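Local atomic coordinates of 30kLP (Treponema pallidum, PDB entry 3K8G), a protein that might take part in ligand transport at the outer membrane, alters membrane permeability at acidic pH, and in non-lipidated form makes lipid vesicles more permeable. Residues A[30-35]-A[243-248]. Residues are numbered along the deposited sequence; the frame is centred on the assembly and turned at random.
Sequences NENLIS and ISAERL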
# COMPACT_ATOMS: atom_id res chain seq x y z
N ASN A 30 -4.66 -8.20 -9.43
CA ASN A 30 -4.95 -6.84 -8.98
C ASN A 30 -4.55 -5.72 -9.93
O ASN A 30 -4.43 -4.55 -9.52
CB ASN A 30 -4.34 -6.61 -7.59
CG ASN A 30 -4.85 -7.61 -6.58
OD1 ASN A 30 -6.02 -7.64 -6.30
ND2 ASN A 30 -3.96 -8.44 -6.06
N GLU A 31 -4.41 -6.07 -11.20
CA GLU A 31 -3.92 -5.15 -12.22
C GLU A 31 -4.74 -3.89 -12.40
O GLU A 31 -4.19 -2.78 -12.45
CB GLU A 31 -3.75 -5.89 -13.58
CG GLU A 31 -2.75 -7.06 -13.52
CD GLU A 31 -3.38 -8.41 -13.18
OE1 GLU A 31 -4.53 -8.48 -12.71
OE2 GLU A 31 -2.71 -9.44 -13.40
N ASN A 32 -6.06 -4.04 -12.48
CA ASN A 32 -6.96 -2.90 -12.66
C ASN A 32 -6.91 -1.95 -11.46
O ASN A 32 -6.77 -0.74 -11.62
CB ASN A 32 -8.41 -3.38 -12.88
CG ASN A 32 -9.42 -2.21 -12.94
OD1 ASN A 32 -10.31 -2.09 -12.08
ND2 ASN A 32 -9.28 -1.36 -13.95
N LEU A 33 -7.02 -2.51 -10.26
CA LEU A 33 -6.93 -1.69 -9.06
C LEU A 33 -5.65 -0.84 -9.02
O LEU A 33 -5.69 0.36 -8.77
CB LEU A 33 -7.01 -2.57 -7.80
CG LEU A 33 -6.78 -1.81 -6.49
CD1 LEU A 33 -7.99 -0.92 -6.28
CD2 LEU A 33 -6.59 -2.78 -5.32
N ILE A 34 -4.51 -1.48 -9.25
CA ILE A 34 -3.22 -0.77 -9.17
C ILE A 34 -3.15 0.29 -10.27
O ILE A 34 -2.69 1.40 -10.03
CB ILE A 34 -2.03 -1.74 -9.27
CG1 ILE A 34 -2.00 -2.68 -8.06
CG2 ILE A 34 -0.71 -0.95 -9.34
CD1 ILE A 34 -1.24 -3.98 -8.28
N SER A 35 -3.61 -0.05 -11.48
CA SER A 35 -3.67 0.92 -12.56
C SER A 35 -4.45 2.15 -12.16
O SER A 35 -3.99 3.26 -12.39
CB SER A 35 -4.26 0.30 -13.84
OG SER A 35 -3.29 -0.54 -14.45
N ILE A 243 -16.71 -3.75 -1.98
CA ILE A 243 -16.46 -2.39 -2.42
C ILE A 243 -15.98 -2.50 -3.86
O ILE A 243 -15.24 -3.43 -4.20
CB ILE A 243 -15.35 -1.70 -1.54
CG1 ILE A 243 -15.09 -0.25 -1.98
CG2 ILE A 243 -14.05 -2.54 -1.51
CD1 ILE A 243 -14.20 0.54 -1.00
N SER A 244 -16.41 -1.58 -4.73
CA SER A 244 -15.99 -1.65 -6.13
C SER A 244 -14.50 -1.33 -6.20
O SER A 244 -13.98 -0.60 -5.33
CB SER A 244 -16.78 -0.68 -7.02
OG SER A 244 -16.41 0.66 -6.75
N ALA A 245 -13.82 -1.86 -7.22
CA ALA A 245 -12.41 -1.57 -7.45
C ALA A 245 -12.20 -0.08 -7.64
O ALA A 245 -11.22 0.48 -7.15
CB ALA A 245 -11.90 -2.34 -8.67
N GLU A 246 -13.12 0.58 -8.34
CA GLU A 246 -13.03 2.03 -8.49
C GLU A 246 -13.10 2.79 -7.15
O GLU A 246 -12.35 3.74 -6.95
CB GLU A 246 -14.08 2.58 -9.48
CG GLU A 246 -14.73 3.87 -9.00
CD GLU A 246 -14.75 4.96 -10.04
OE1 GLU A 246 -15.53 4.86 -11.01
OE2 GLU A 246 -13.97 5.94 -9.86
N ARG A 247 -14.00 2.40 -6.25
CA ARG A 247 -14.09 3.13 -4.98
C ARG A 247 -12.91 2.78 -4.08
O ARG A 247 -12.41 3.64 -3.37
CB ARG A 247 -15.41 2.92 -4.25
CG ARG A 247 -15.93 4.25 -3.67
CD ARG A 247 -17.19 4.13 -2.83
NE ARG A 247 -16.81 4.23 -1.43
CZ ARG A 247 -16.97 3.27 -0.53
NH1 ARG A 247 -16.57 3.47 0.70
NH2 ARG A 247 -17.54 2.12 -0.86
N LEU A 248 -12.47 1.51 -4.12
CA LEU A 248 -11.30 1.10 -3.36
C LEU A 248 -10.07 1.92 -3.76
O LEU A 248 -9.34 2.39 -2.90
CB LEU A 248 -11.04 -0.41 -3.52
CG LEU A 248 -9.81 -1.01 -2.80
CD1 LEU A 248 -9.84 -0.71 -1.31
CD2 LEU A 248 -9.72 -2.55 -3.07
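The carboxamide of Asn32 is the flat group that reaches across: its OD1 comes within 3.8 Å of Ala245 CB, a van der Waals touch, while the same oxygen accepts a hydrogen bond from NE of Arg36, one turn further along its own helix. On the far side of the second segment, the guanidinium of Arg247 has Ile243 CD1 over one face, 3.6 Å above the plane and offset toward the rim; its NH1 bonds to the carbonyl oxygen of Leu176, so this arginine ties helix 245-253 to helix 169-176, a link probably released when the cavity opens.

Leu33 does most of the touching. With CG anti to the backbone N (chi1 174°), its two methyls extend to the other helix. Leu33 CD1 lies 3.6 Å from Ala245 O and 3.9 Å from Leu248 CG, and Leu33 CD2 meets Leu248 CD2, also at 3.9 Å. The two leucine side chains cross at about a right angle. The small Ala245 lets the backbones approach, its CA being 5.7 Å from that of Leu33. Tyr200 of strand 199-207 touches Leu33, Ala245 and Leu248 alike.

Helix 245-253 starts directly after strand 235-244, and Ser244 is its N-cap: OG accepts from Arg247 N at 3.0 Å (N-H...O 156°). What results is a largely apolar helix-helix contact beside the strands of a U-shaped beta-half-barrel, joining helices 31-41 and 245-253, assigned as amphipathic, which with helix 45-52 probably move away from helices 169-176 and 215-225 when the large hydrophobic cavity opens.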